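Local coordinates for predicted DNA-binding transcriptional regulator (Aliivibrio fischeri ES114, PDB 7DWN), which probably binds cis-regulatory DNA as a LysR-type transcription factor, joining a helix-turn-helix domain to an effector-binding-type domain in a tetramer, at residues E207-Q212 against L262-E267; Y183-Q188 against E211-T216; T167-V172 against S200-Q205. All coordinates share one frame; numbering follows the deposited sequence.

Contact 1 of 3, residues E207-Q212 against L262-E267; sequences EIIREQ and LRLPIE
Ile209 sets CG1 between its backbone N and carbonyl carbon (chi1 53°), which turns CG1, as well as CG2, onto Leu264 CD2, while the CD1 beyond CG1 reaches Leu262. Ile209 and Leu264 come tip to tip, with Leu264 CD2 at 3.7 Å from Ile209 CG2 and Leu264 CD1 at 3.8 Å from Ile209 CG1. Leu262 instead lies across Ile209 at about a right angle; its chi1 of -65° swings the branched end toward the isoleucine, and its CD2 stops 4.0 Å from Ile209 CD1. In the LysR substrate-binding domain this joins helix 201-209 to strand 264-272, so the helix lies against the sheet in which 264-272 pairs with 160-174. Trp239 of strand 238-241 touches both Ile209 and Leu264, and its NE1 donates to Leu262 O. At the exposed margin the extended chain of Gln212 runs alongside Leu262, pointing the other way, and brings Gln212 OE1 to 3.6 Å from Leu262 CD2, a contact of a polar atom with a methyl. Within 207-212, Gln212 N donates to Ile209 O (2.9 Å), folding the chain back so that Gln212 and Ile209 approach the same leucine.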
ATOM      1  N   GLU A 207       2.875   5.369 -35.545  1.00 67.86           N
ATOM      2  CA  GLU A 207       1.501   5.826 -35.727  1.00 78.49           C
ATOM      3  C   GLU A 207       1.416   7.144 -36.492  1.00 81.99           C
ATOM      4  O   GLU A 207       0.366   7.446 -37.070  1.00 90.23           O
ATOM      5  CB  GLU A 207       0.821   5.967 -34.360  1.00 87.03           C
ATOM      6  CG  GLU A 207      -0.689   6.130 -34.418  1.00 96.35           C
ATOM      7  CD  GLU A 207      -1.398   4.868 -34.870  1.00103.27           C
ATOM      8  OE1 GLU A 207      -0.794   3.777 -34.790  1.00104.46           O
ATOM      9  OE2 GLU A 207      -2.562   4.967 -35.307  1.00108.18           O
ATOM     10  N   ILE A 208       2.497   7.928 -36.520  1.00 76.60           N
ATOM     11  CA  ILE A 208       2.466   9.217 -37.206  1.00 74.16           C
ATOM     12  C   ILE A 208       2.333   9.025 -38.712  1.00 67.06           C
ATOM     13  O   ILE A 208       1.598   9.760 -39.383  1.00 67.73           O
ATOM     14  CB  ILE A 208       3.718  10.038 -36.845  1.00 78.17           C
ATOM     15  CG1 ILE A 208       3.683  10.441 -35.370  1.00 83.63           C
ATOM     16  CG2 ILE A 208       3.836  11.272 -37.732  1.00 79.95           C
ATOM     17  CD1 ILE A 208       2.499  11.308 -35.003  1.00 88.61           C
ATOM     18  N   ILE A 209       3.028   8.034 -39.267  1.00 64.11           N
ATOM     19  CA  ILE A 209       3.059   7.810 -40.706  1.00 63.90           C
ATOM     20  C   ILE A 209       2.242   6.589 -41.112  1.00 72.79           C
ATOM     21  O   ILE A 209       2.287   6.185 -42.278  1.00 70.78           O
ATOM     22  CB  ILE A 209       4.503   7.696 -41.221  1.00 60.44           C
ATOM     23  CG1 ILE A 209       5.281   6.641 -40.428  1.00 64.52           C
ATOM     24  CG2 ILE A 209       5.201   9.044 -41.151  1.00 59.56           C
ATOM     25  CD1 ILE A 209       5.227   5.248 -41.025  1.00 62.40           C
ATOM     26  N   ARG A 210       1.523   5.971 -40.167  1.00 82.87           N
ATOM     27  CA  ARG A 210       0.671   4.828 -40.504  1.00 84.25           C
ATOM     28  C   ARG A 210      -0.166   5.045 -41.771  1.00 90.98           C
ATOM     29  O   ARG A 210      -0.289   4.132 -42.596  1.00 83.51           O
ATOM     30  CB  ARG A 210      -0.244   4.494 -39.328  1.00 83.38           C
ATOM     31  CG  ARG A 210      -0.850   3.111 -39.436  1.00 89.47           C
ATOM     32  CD  ARG A 210      -1.516   2.684 -38.145  1.00 92.74           C
ATOM     33  NE  ARG A 210      -1.821   1.258 -38.163  1.00 94.12           N
ATOM     34  CZ  ARG A 210      -2.902   0.732 -38.730  1.00 99.72           C
ATOM     35  NH1 ARG A 210      -3.790   1.516 -39.325  1.00102.02           N
ATOM     36  NH2 ARG A 210      -3.098  -0.579 -38.700  1.00102.59           N
ATOM     37  N   GLU A 211      -0.749   6.237 -41.951  1.00102.78           N
ATOM     38  CA  GLU A 211      -1.667   6.437 -43.076  1.00108.42           C
ATOM     39  C   GLU A 211      -0.968   6.442 -44.430  1.00105.91           C
ATOM     40  O   GLU A 211      -1.642   6.312 -45.458  1.00116.55           O
ATOM     41  CB  GLU A 211      -2.448   7.745 -42.921  1.00117.73           C
ATOM     42  CG  GLU A 211      -3.559   7.717 -41.881  1.00126.89           C
ATOM     43  CD  GLU A 211      -4.600   6.645 -42.146  1.00135.78           C
ATOM     44  OE1 GLU A 211      -4.913   5.881 -41.209  1.00137.73           O
ATOM     45  OE2 GLU A 211      -5.101   6.562 -43.288  1.00140.19           O
ATOM     46  N   GLN A 212       0.352   6.593 -44.462  1.00 96.18           N
ATOM     47  CA  GLN A 212       1.095   6.670 -45.711  1.00 85.93           C
ATOM     48  C   GLN A 212       1.456   5.302 -46.277  1.00 79.37           C
ATOM     49  O   GLN A 212       2.091   5.236 -47.334  1.00 77.23           O
ATOM     50  CB  GLN A 212       2.373   7.490 -45.512  1.00 86.61           C
ATOM     51  CG  GLN A 212       2.147   8.870 -44.916  1.00 93.97           C
ATOM     52  CD  GLN A 212       3.430   9.676 -44.821  1.00 99.90           C
ATOM     53  OE1 GLN A 212       4.502   9.203 -45.198  1.00102.88           O
ATOM     54  NE2 GLN A 212       3.324  10.900 -44.317  1.00101.81           N
ATOM     55  N   LEU A 262       9.379   8.206 -44.420  1.00 63.99           N
ATOM     56  CA  LEU A 262       9.012   7.101 -43.543  1.00 61.44           C
ATOM     57  C   LEU A 262      10.038   6.866 -42.443  1.00 63.41           C
ATOM     58  O   LEU A 262       9.704   6.246 -41.428  1.00 65.33           O
ATOM     59  CB  LEU A 262       8.819   5.816 -44.353  1.00 58.74           C
ATOM     60  CG  LEU A 262       7.666   5.809 -45.358  1.00 54.99           C
ATOM     61  CD1 LEU A 262       7.535   4.446 -46.019  1.00 60.45           C
ATOM     62  CD2 LEU A 262       6.362   6.209 -44.687  1.00 49.66           C
ATOM     63  N   ARG A 263      11.270   7.338 -42.622  1.00 57.63           N
ATOM     64  CA  ARG A 263      12.278   7.253 -41.571  1.00 60.75           C
ATOM     65  C   ARG A 263      11.925   8.232 -40.457  1.00 60.26           C
ATOM     66  O   ARG A 263      11.823   9.440 -40.698  1.00 59.14           O
ATOM     67  CB  ARG A 263      13.662   7.554 -42.141  1.00 54.83           C
ATOM     68  CG  ARG A 263      14.098   6.623 -43.265  1.00 53.56           C
ATOM     69  CD  ARG A 263      15.496   6.977 -43.755  1.00 60.84           C
ATOM     70  NE  ARG A 263      16.048   5.977 -44.667  1.00 67.01           N
ATOM     71  CZ  ARG A 263      15.974   6.046 -45.992  1.00 69.82           C
ATOM     72  NH1 ARG A 263      15.365   7.071 -46.571  1.00 75.11           N
ATOM     73  NH2 ARG A 263      16.509   5.093 -46.742  1.00 71.00           N
ATOM     74  N   LEU A 264      11.738   7.721 -39.240  1.00 50.41           N
ATOM     75  CA  LEU A 264      11.173   8.550 -38.180  1.00 39.47           C
ATOM     76  C   LEU A 264      12.222   8.896 -37.138  1.00 40.25           C
ATOM     77  O   LEU A 264      12.915   7.996 -36.656  1.00 37.74           O
ATOM     78  CB  LEU A 264      10.003   7.825 -37.513  1.00 47.02           C
ATOM     79  CG  LEU A 264       8.885   7.391 -38.461  1.00 48.50           C
ATOM     80  CD1 LEU A 264       8.036   6.314 -37.813  1.00 52.01           C
ATOM     81  CD2 LEU A 264       8.033   8.584 -38.858  1.00 46.26           C
ATOM     82  N   PRO A 265      12.371  10.158 -36.745  1.00 46.55           N
ATOM     83  CA  PRO A 265      13.376  10.486 -35.727  1.00 37.55           C
ATOM     84  C   PRO A 265      12.967   9.992 -34.347  1.00 35.13           C
ATOM     85  O   PRO A 265      11.793  10.029 -33.973  1.00 35.43           O
ATOM     86  CB  PRO A 265      13.443  12.017 -35.777  1.00 35.56           C
ATOM     87  CG  PRO A 265      12.101  12.428 -36.266  1.00 40.30           C
ATOM     88  CD  PRO A 265      11.675  11.359 -37.239  1.00 48.36           C
ATOM     89  N   ILE A 266      13.958   9.508 -33.594  1.00 39.07           N
ATOM     90  CA  ILE A 266      13.809   9.170 -32.184  1.00 40.32           C
ATOM     91  C   ILE A 266      15.043   9.683 -31.452  1.00 45.43           C
ATOM     92  O   ILE A 266      16.097   9.904 -32.049  1.00 48.96           O
ATOM     93  CB  ILE A 266      13.632   7.652 -31.938  1.00 36.28           C
ATOM     94  CG1 ILE A 266      14.770   6.857 -32.587  1.00 42.53           C
ATOM     95  CG2 ILE A 266      12.276   7.173 -32.439  1.00 39.23           C
ATOM     96  CD1 ILE A 266      14.710   5.364 -32.296  1.00 51.52           C
ATOM     97  N   GLU A 267      14.901   9.886 -30.146  1.00 40.58           N
ATOM     98  CA  GLU A 267      15.993  10.369 -29.310  1.00 38.68           C
ATOM     99  C   GLU A 267      16.065   9.512 -28.058  1.00 34.45           C
ATOM    100  O   GLU A 267      15.029   9.079 -27.545  1.00 33.72           O
ATOM    101  CB  GLU A 267      15.790  11.837 -28.914  1.00 38.28           C
ATOM    102  CG  GLU A 267      15.603  12.786 -30.082  1.00 45.63           C
ATOM    103  CD  GLU A 267      14.938  14.081 -29.668  1.00 46.11           C
ATOM    104  OE1 GLU A 267      14.634  14.233 -28.465  1.00 48.52           O
ATOM    105  OE2 GLU A 267      14.715  14.944 -30.543  1.00 50.01           O
TER

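Contact 2 of 3, residues Y183-Q188 against E211-T216; sequences YDFISQ and EQVALT
A small aromatic-aliphatic contact near the surface of the LysR substrate-binding domain joins Phe185, in the loop between strands 160-174 and 191-195, to Val213 and Leu215, where the chain enters strand 215-221. The segments 183-188 and 211-216 bury only 142 Å² between them, no hydrogen bond crosses, and the Phe185 ring carries the interaction. Val213 CG1 lies over one face of that ring, displaced toward the CD1-CE1 side: it is 3.5 Å from Phe185 CE1 and 3.6 Å from Phe185 CD1, whereas Phe185 CZ is farther away, 4.0 Å from Val213 CG1. The valine torsion (chi1 -70°) swings this methyl over the face, while Val213 CB stays off the rim, 3.5 Å from Phe185 CE1. Leu215 comes from another direction, its CD2 lying at the ring edge, in plane, 3.9 Å from Phe185 CE1. One corner of the ring thus meets a valine methyl over its face and a leucine at its rim, a purely apolar pairing in which the loop supplies the flat group and the strand entrance the branched ones. Around this pair, Trp239 of strand 238-241 touches both Phe185 and Leu215, and Ile237 and Ile257 also pack on Phe185. Strand 191-195, helix 201-209 and strand 215-221 follow one another as a beta-alpha-beta unit with its two strands parallel: Val191 shares backbone hydrogen bonds with Ala214 and Thr216, and Trp193 bonds to Thr216 and packs on Leu215.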
ATOM      1  N   TYR A 183       9.848  -7.607 -49.185  1.00 57.59           N
ATOM      2  CA  TYR A 183       8.634  -6.814 -49.115  1.00 56.75           C
ATOM      3  C   TYR A 183       8.949  -5.382 -49.521  1.00 65.52           C
ATOM      4  O   TYR A 183      10.107  -4.951 -49.514  1.00 72.19           O
ATOM      5  CB  TYR A 183       8.030  -6.849 -47.711  1.00 52.99           C
ATOM      6  CG  TYR A 183       7.872  -8.245 -47.159  1.00 55.19           C
ATOM      7  CD1 TYR A 183       6.846  -9.072 -47.597  1.00 53.59           C
ATOM      8  CD2 TYR A 183       8.749  -8.738 -46.200  1.00 55.06           C
ATOM      9  CE1 TYR A 183       6.697 -10.350 -47.099  1.00 48.51           C
ATOM     10  CE2 TYR A 183       8.605 -10.017 -45.695  1.00 55.09           C
ATOM     11  CZ  TYR A 183       7.575 -10.817 -46.147  1.00 49.59           C
ATOM     12  OH  TYR A 183       7.426 -12.090 -45.650  1.00 49.41           O
ATOM     13  N   ASP A 184       7.905  -4.642 -49.877  1.00 65.08           N
ATOM     14  CA  ASP A 184       8.099  -3.302 -50.402  1.00 67.03           C
ATOM     15  C   ASP A 184       6.779  -2.544 -50.318  1.00 67.63           C
ATOM     16  O   ASP A 184       5.738  -3.105 -49.969  1.00 61.99           O
ATOM     17  CB  ASP A 184       8.621  -3.353 -51.838  1.00 76.60           C
ATOM     18  CG  ASP A 184       7.509  -3.429 -52.852  1.00 83.69           C
ATOM     19  OD1 ASP A 184       6.893  -2.382 -53.105  1.00 84.55           O
ATOM     20  OD2 ASP A 184       7.232  -4.525 -53.379  1.00 89.43           O
ATOM     21  N   PHE A 185       6.832  -1.257 -50.675  1.00 78.75           N
ATOM     22  CA  PHE A 185       5.663  -0.385 -50.656  1.00 87.76           C
ATOM     23  C   PHE A 185       5.192   0.034 -52.047  1.00 95.40           C
ATOM     24  O   PHE A 185       4.203   0.770 -52.149  1.00 96.84           O
ATOM     25  CB  PHE A 185       5.945   0.871 -49.816  1.00 86.88           C
ATOM     26  CG  PHE A 185       6.119   0.596 -48.346  1.00 88.03           C
ATOM     27  CD1 PHE A 185       5.027   0.289 -47.549  1.00 90.53           C
ATOM     28  CD2 PHE A 185       7.373   0.665 -47.758  1.00 92.70           C
ATOM     29  CE1 PHE A 185       5.183   0.038 -46.197  1.00 91.21           C
ATOM     30  CE2 PHE A 185       7.536   0.421 -46.405  1.00 93.45           C
ATOM     31  CZ  PHE A 185       6.441   0.105 -45.625  1.00 91.07           C
ATOM     32  N   ILE A 186       5.863  -0.406 -53.117  1.00101.29           N
ATOM     33  CA  ILE A 186       5.405  -0.063 -54.463  1.00107.79           C
ATOM     34  C   ILE A 186       4.146  -0.847 -54.814  1.00110.96           C
ATOM     35  O   ILE A 186       3.253  -0.334 -55.501  1.00111.42           O
ATOM     36  CB  ILE A 186       6.527  -0.285 -55.502  1.00109.97           C
ATOM     37  CG1 ILE A 186       7.789   0.522 -55.158  1.00113.85           C
ATOM     38  CG2 ILE A 186       6.022   0.025 -56.904  1.00106.91           C
ATOM     39  CD1 ILE A 186       7.588   2.025 -55.073  1.00115.25           C
ATOM     40  N   SER A 187       4.040  -2.091 -54.349  1.00111.89           N
ATOM     41  CA  SER A 187       2.823  -2.856 -54.580  1.00118.29           C
ATOM     42  C   SER A 187       1.640  -2.154 -53.929  1.00126.29           C
ATOM     43  O   SER A 187       1.741  -1.664 -52.800  1.00123.69           O
ATOM     44  CB  SER A 187       2.974  -4.270 -54.012  1.00113.61           C
ATOM     45  OG  SER A 187       3.999  -4.993 -54.670  1.00112.72           O
ATOM     46  N   GLN A 188       0.519  -2.085 -54.650  1.00135.02           N
ATOM     47  CA  GLN A 188      -0.714  -1.591 -54.051  1.00141.35           C
ATOM     48  C   GLN A 188      -1.303  -2.595 -53.068  1.00132.45           C
ATOM     49  O   GLN A 188      -2.494  -2.506 -52.759  1.00135.37           O
ATOM     50  CB  GLN A 188      -1.742  -1.236 -55.132  1.00155.04           C
ATOM     51  CG  GLN A 188      -2.223  -2.398 -55.986  1.00165.05           C
ATOM     52  CD  GLN A 188      -3.219  -1.960 -57.025  1.00173.20           C
ATOM     53  OE1 GLN A 188      -3.228  -0.803 -57.424  1.00176.48           O
ATOM     54  NE2 GLN A 188      -4.082  -2.877 -57.455  1.00176.20           N
ATOM     55  N   GLU A 211      -0.749   6.237 -41.951  1.00102.78           N
ATOM     56  CA  GLU A 211      -1.667   6.437 -43.076  1.00108.42           C
ATOM     57  C   GLU A 211      -0.968   6.442 -44.430  1.00105.91           C
ATOM     58  O   GLU A 211      -1.642   6.312 -45.458  1.00116.55           O
ATOM     59  CB  GLU A 211      -2.448   7.745 -42.921  1.00117.73           C
ATOM     60  CG  GLU A 211      -3.559   7.717 -41.881  1.00126.89           C
ATOM     61  CD  GLU A 211      -4.600   6.645 -42.146  1.00135.78           C
ATOM     62  OE1 GLU A 211      -4.913   5.881 -41.209  1.00137.73           O
ATOM     63  OE2 GLU A 211      -5.101   6.562 -43.288  1.00140.19           O
ATOM     64  N   GLN A 212       0.352   6.593 -44.462  1.00 96.18           N
ATOM     65  CA  GLN A 212       1.095   6.670 -45.711  1.00 85.93           C
ATOM     66  C   GLN A 212       1.456   5.302 -46.277  1.00 79.37           C
ATOM     67  O   GLN A 212       2.091   5.236 -47.334  1.00 77.23           O
ATOM     68  CB  GLN A 212       2.373   7.490 -45.512  1.00 86.61           C
ATOM     69  CG  GLN A 212       2.147   8.870 -44.916  1.00 93.97           C
ATOM     70  CD  GLN A 212       3.430   9.676 -44.821  1.00 99.90           C
ATOM     71  OE1 GLN A 212       4.502   9.203 -45.198  1.00102.88           O
ATOM     72  NE2 GLN A 212       3.324  10.900 -44.317  1.00101.81           N
ATOM     73  N   VAL A 213       1.078   4.217 -45.605  1.00 73.16           N
ATOM     74  CA  VAL A 213       1.498   2.875 -45.989  1.00 71.02           C
ATOM     75  C   VAL A 213       0.355   1.897 -45.747  1.00 73.41           C
ATOM     76  O   VAL A 213      -0.517   2.125 -44.902  1.00 75.75           O
ATOM     77  CB  VAL A 213       2.762   2.438 -45.216  1.00 72.96           C
ATOM     78  CG1 VAL A 213       3.974   3.235 -45.676  1.00 76.12           C
ATOM     79  CG2 VAL A 213       2.551   2.624 -43.727  1.00 71.50           C
ATOM     80  N   ALA A 214       0.363   0.797 -46.501  1.00 71.67           N
ATOM     81  CA  ALA A 214      -0.632  -0.262 -46.372  1.00 65.91           C
ATOM     82  C   ALA A 214       0.004  -1.412 -45.598  1.00 59.16           C
ATOM     83  O   ALA A 214       0.825  -2.159 -46.138  1.00 59.64           O
ATOM     84  CB  ALA A 214      -1.130  -0.716 -47.742  1.00 66.17           C
ATOM     85  N   LEU A 215      -0.376  -1.552 -44.333  1.00 51.97           N
ATOM     86  CA  LEU A 215       0.202  -2.541 -43.436  1.00 50.18           C
ATOM     87  C   LEU A 215      -0.890  -3.461 -42.910  1.00 58.40           C
ATOM     88  O   LEU A 215      -2.014  -3.014 -42.656  1.00 56.34           O
ATOM     89  CB  LEU A 215       0.906  -1.867 -42.254  1.00 49.83           C
ATOM     90  CG  LEU A 215       1.967  -0.815 -42.573  1.00 58.18           C
ATOM     91  CD1 LEU A 215       2.384  -0.080 -41.309  1.00 50.58           C
ATOM     92  CD2 LEU A 215       3.165  -1.467 -43.237  1.00 64.42           C
ATOM     93  N   THR A 216      -0.564  -4.737 -42.741  1.00 58.65           N
ATOM     94  CA  THR A 216      -1.447  -5.657 -42.029  1.00 58.60           C
ATOM     95  C   THR A 216      -0.678  -6.262 -40.863  1.00 50.89           C
ATOM     96  O   THR A 216       0.327  -6.967 -41.083  1.00 46.29           O
ATOM     97  CB  THR A 216      -1.999  -6.752 -42.951  1.00 55.99           C
ATOM     98  OG1 THR A 216      -2.529  -7.819 -42.161  1.00 65.40           O
ATOM     99  CG2 THR A 216      -0.928  -7.285 -43.892  1.00 46.77           C
TER

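Contact 3 of 3, residues T167-V172 against S200-Q205; sequences TELLPV and SYMGRQ
Leu169 of strand 160-174 reaches toward helix 201-209 and meets Met202 with both methyls, the tightly packed part of this contact. Leu169 CD2 lies 3.7 Å from Met202 SD and 4.0 Å from Met202 CE, so it follows the outer end of the methionine. The other methyl, Leu169 CD1, sits nearer the helix backbone, 3.9 Å from Met202 CB and 3.8 Å from Met202 O. Met202 turns its chain to lie beside the backbone N (chi1 -63°) and is extended beyond CG, which lays its thioether across Leu169. Ile266 and Pro241 touch both side chains and help bury them.

The looser side lies toward Gln205, which is partly exposed. Only its CB approaches Leu169 CD1, at 3.9 Å; from there the chain bends at chi2 (-45°) and carries the amide away from the strand. The bend turns Gln205 NE2 back to Tyr201 O, 3.3 Å away, with the donor 35° out of the carbonyl plane. That oxygen also accepts the helical bond from Gln205 N, so backbone and side chain of one residue grip the same carbonyl. Farther from the strand, Arg204 is exposed, and Tyr201 CA lies against one face of its guanidinium, offset toward the rim.

Ser200 occupies the N-cap position, its OG accepting a weak bond from Gly203 N. Met202 N in this first turn donates to a bound MES molecule, probably from the crystallisation liquor, whose position suggests a pocket. A capped helix N-terminus packed on the sheet beside such a bound molecule is consistent with the effector cleft of the periplasmic-binding-protein-like fold of LysR regulators.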
ATOM      1  N   THR A 167      18.544   9.366 -33.435  1.00 47.71           N
ATOM      2  CA  THR A 167      18.632   8.253 -34.366  1.00 49.00           C
ATOM      3  C   THR A 167      17.320   8.200 -35.148  1.00 41.50           C
ATOM      4  O   THR A 167      16.440   9.044 -34.968  1.00 34.33           O
ATOM      5  CB  THR A 167      18.926   6.957 -33.590  1.00 59.63           C
ATOM      6  OG1 THR A 167      20.037   7.183 -32.712  1.00 65.06           O
ATOM      7  CG2 THR A 167      19.270   5.791 -34.504  1.00 54.06           C
ATOM      8  N   GLU A 168      17.178   7.214 -36.032  1.00 40.17           N
ATOM      9  CA  GLU A 168      15.950   7.030 -36.788  1.00 43.53           C
ATOM     10  C   GLU A 168      15.445   5.600 -36.660  1.00 41.42           C
ATOM     11  O   GLU A 168      16.225   4.644 -36.607  1.00 41.91           O
ATOM     12  CB  GLU A 168      16.143   7.355 -38.275  1.00 41.24           C
ATOM     13  CG  GLU A 168      16.722   8.728 -38.567  1.00 54.86           C
ATOM     14  CD  GLU A 168      16.791   9.012 -40.055  1.00 62.46           C
ATOM     15  OE1 GLU A 168      15.865   9.662 -40.585  1.00 64.36           O
ATOM     16  OE2 GLU A 168      17.765   8.569 -40.700  1.00 67.50           O
ATOM     17  N   LEU A 169      14.123   5.475 -36.595  1.00 35.98           N
ATOM     18  CA  LEU A 169      13.432   4.231 -36.901  1.00 38.94           C
ATOM     19  C   LEU A 169      13.335   4.099 -38.414  1.00 42.76           C
ATOM     20  O   LEU A 169      12.692   4.928 -39.075  1.00 39.36           O
ATOM     21  CB  LEU A 169      12.038   4.216 -36.280  1.00 38.37           C
ATOM     22  CG  LEU A 169      11.937   4.200 -34.756  1.00 42.88           C
ATOM     23  CD1 LEU A 169      10.496   4.399 -34.315  1.00 44.89           C
ATOM     24  CD2 LEU A 169      12.486   2.892 -34.220  1.00 38.76           C
ATOM     25  N   LEU A 170      13.987   3.072 -38.956  1.00 43.32           N
ATOM     26  CA  LEU A 170      14.026   2.770 -40.377  1.00 41.16           C
ATOM     27  C   LEU A 170      13.094   1.614 -40.682  1.00 44.31           C
ATOM     28  O   LEU A 170      13.181   0.566 -40.017  1.00 38.64           O
ATOM     29  CB  LEU A 170      15.447   2.411 -40.803  1.00 38.91           C
ATOM     30  CG  LEU A 170      16.549   3.390 -40.399  1.00 38.15           C
ATOM     31  CD1 LEU A 170      17.908   2.857 -40.816  1.00 42.05           C
ATOM     32  CD2 LEU A 170      16.298   4.760 -41.005  1.00 31.27           C
ATOM     33  N   PRO A 171      12.175   1.771 -41.636  1.00 44.03           N
ATOM     34  CA  PRO A 171      11.361   0.632 -42.084  1.00 48.09           C
ATOM     35  C   PRO A 171      12.203  -0.296 -42.945  1.00 46.81           C
ATOM     36  O   PRO A 171      12.715   0.102 -43.995  1.00 54.42           O
ATOM     37  CB  PRO A 171      10.238   1.294 -42.888  1.00 52.07           C
ATOM     38  CG  PRO A 171      10.835   2.578 -43.371  1.00 55.25           C
ATOM     39  CD  PRO A 171      11.796   3.029 -42.300  1.00 47.12           C
ATOM     40  N   VAL A 172      12.358  -1.537 -42.492  1.00 42.11           N
ATOM     41  CA  VAL A 172      13.271  -2.471 -43.127  1.00 46.03           C
ATOM     42  C   VAL A 172      12.565  -3.786 -43.425  1.00 55.03           C
ATOM     43  O   VAL A 172      11.583  -4.168 -42.773  1.00 58.92           O
ATOM     44  CB  VAL A 172      14.527  -2.731 -42.271  1.00 36.21           C
ATOM     45  CG1 VAL A 172      15.345  -1.460 -42.132  1.00 44.28           C
ATOM     46  CG2 VAL A 172      14.135  -3.282 -40.911  1.00 26.05           C
ATOM     47  N   SER A 200       3.457   2.255 -26.984  1.00 46.52           N
ATOM     48  CA  SER A 200       4.863   2.437 -26.668  1.00 39.71           C
ATOM     49  C   SER A 200       5.433   3.613 -27.460  1.00 43.70           C
ATOM     50  O   SER A 200       4.802   4.151 -28.374  1.00 41.57           O
ATOM     51  CB  SER A 200       5.652   1.162 -26.962  1.00 33.20           C
ATOM     52  OG  SER A 200       5.730   0.922 -28.356  1.00 34.49           O
ATOM     53  N   TYR A 201       6.654   4.006 -27.098  1.00 41.80           N
ATOM     54  CA  TYR A 201       7.281   5.175 -27.708  1.00 39.67           C
ATOM     55  C   TYR A 201       7.488   4.975 -29.209  1.00 35.33           C
ATOM     56  O   TYR A 201       7.016   5.774 -30.029  1.00 38.13           O
ATOM     57  CB  TYR A 201       8.601   5.468 -26.991  1.00 41.30           C
ATOM     58  CG  TYR A 201       9.487   6.473 -27.682  1.00 43.47           C
ATOM     59  CD1 TYR A 201       9.181   7.826 -27.667  1.00 36.79           C
ATOM     60  CD2 TYR A 201      10.644   6.069 -28.334  1.00 42.74           C
ATOM     61  CE1 TYR A 201       9.995   8.745 -28.292  1.00 34.45           C
ATOM     62  CE2 TYR A 201      11.465   6.981 -28.962  1.00 31.09           C
ATOM     63  CZ  TYR A 201      11.135   8.316 -28.938  1.00 28.86           C
ATOM     64  OH  TYR A 201      11.948   9.229 -29.559  1.00 36.22           O
ATOM     65  N   MET A 202       8.175   3.892 -29.587  1.00 27.86           N
ATOM     66  CA  MET A 202       8.422   3.626 -31.004  1.00 42.17           C
ATOM     67  C   MET A 202       7.120   3.365 -31.760  1.00 34.96           C
ATOM     68  O   MET A 202       6.969   3.779 -32.919  1.00 41.22           O
ATOM     69  CB  MET A 202       9.388   2.448 -31.152  1.00 41.96           C
ATOM     70  CG  MET A 202      10.768   2.711 -30.559  1.00 41.99           C
ATOM     71  SD  MET A 202      11.931   1.365 -30.850  1.00 43.55           S
ATOM     72  CE  MET A 202      13.483   2.157 -30.436  1.00 33.50           C
ATOM     73  N   GLY A 203       6.166   2.685 -31.119  1.00 28.01           N
ATOM     74  CA  GLY A 203       4.861   2.506 -31.735  1.00 31.83           C
ATOM     75  C   GLY A 203       4.137   3.821 -31.950  1.00 41.85           C
ATOM     76  O   GLY A 203       3.513   4.034 -32.998  1.00 45.68           O
ATOM     77  N   ARG A 204       4.214   4.724 -30.968  1.00 50.61           N
ATOM     78  CA  ARG A 204       3.630   6.051 -31.141  1.00 47.02           C
ATOM     79  C   ARG A 204       4.312   6.815 -32.268  1.00 48.49           C
ATOM     80  O   ARG A 204       3.675   7.647 -32.923  1.00 56.06           O
ATOM     81  CB  ARG A 204       3.705   6.842 -29.832  1.00 49.59           C
ATOM     82  CG  ARG A 204       2.674   6.414 -28.796  1.00 58.64           C
ATOM     83  CD  ARG A 204       2.689   7.299 -27.552  1.00 69.57           C
ATOM     84  NE  ARG A 204       3.752   6.947 -26.613  1.00 72.13           N
ATOM     85  CZ  ARG A 204       4.813   7.708 -26.361  1.00 71.00           C
ATOM     86  NH1 ARG A 204       4.955   8.874 -26.977  1.00 71.37           N
ATOM     87  NH2 ARG A 204       5.729   7.307 -25.488  1.00 66.52           N
ATOM     88  N   GLN A 205       5.597   6.546 -32.517  1.00 44.75           N
ATOM     89  CA  GLN A 205       6.251   7.191 -33.651  1.00 45.80           C
ATOM     90  C   GLN A 205       5.760   6.616 -34.978  1.00 45.57           C
ATOM     91  O   GLN A 205       5.534   7.364 -35.937  1.00 53.80           O
ATOM     92  CB  GLN A 205       7.770   7.063 -33.535  1.00 38.85           C
ATOM     93  CG  GLN A 205       8.346   7.590 -32.226  1.00 44.68           C
ATOM     94  CD  GLN A 205       7.763   8.929 -31.817  1.00 47.56           C
ATOM     95  OE1 GLN A 205       7.785   9.894 -32.583  1.00 48.22           O
ATOM     96  NE2 GLN A 205       7.235   8.994 -30.599  1.00 45.22           N
TER

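Overall arrangement
Contacts 1 and 3 are buried and place successive parts of helix 201-209 on neighbouring strands of one sheet, 264-272 and 160-174; their centres are 6 Å apart. Backbone pairing between Leu264 and Leu169 and between Ile266 and Thr167 ties their sheet sides together. Contact 2 lies nearer the surface, about 14 Å from contact 1 between centres, where a loop meets the entrance to strand 215-221. Residues 211-212 belong to both contacts 1 and 2, and Leu262 touches Val213 and Phe185, so that contacts 1 and 2 touch through apolar side chains. Branched aliphatics dominate contact 1, an aromatic ring contact 2, and a thioether contact 3, the one beside the bound MES.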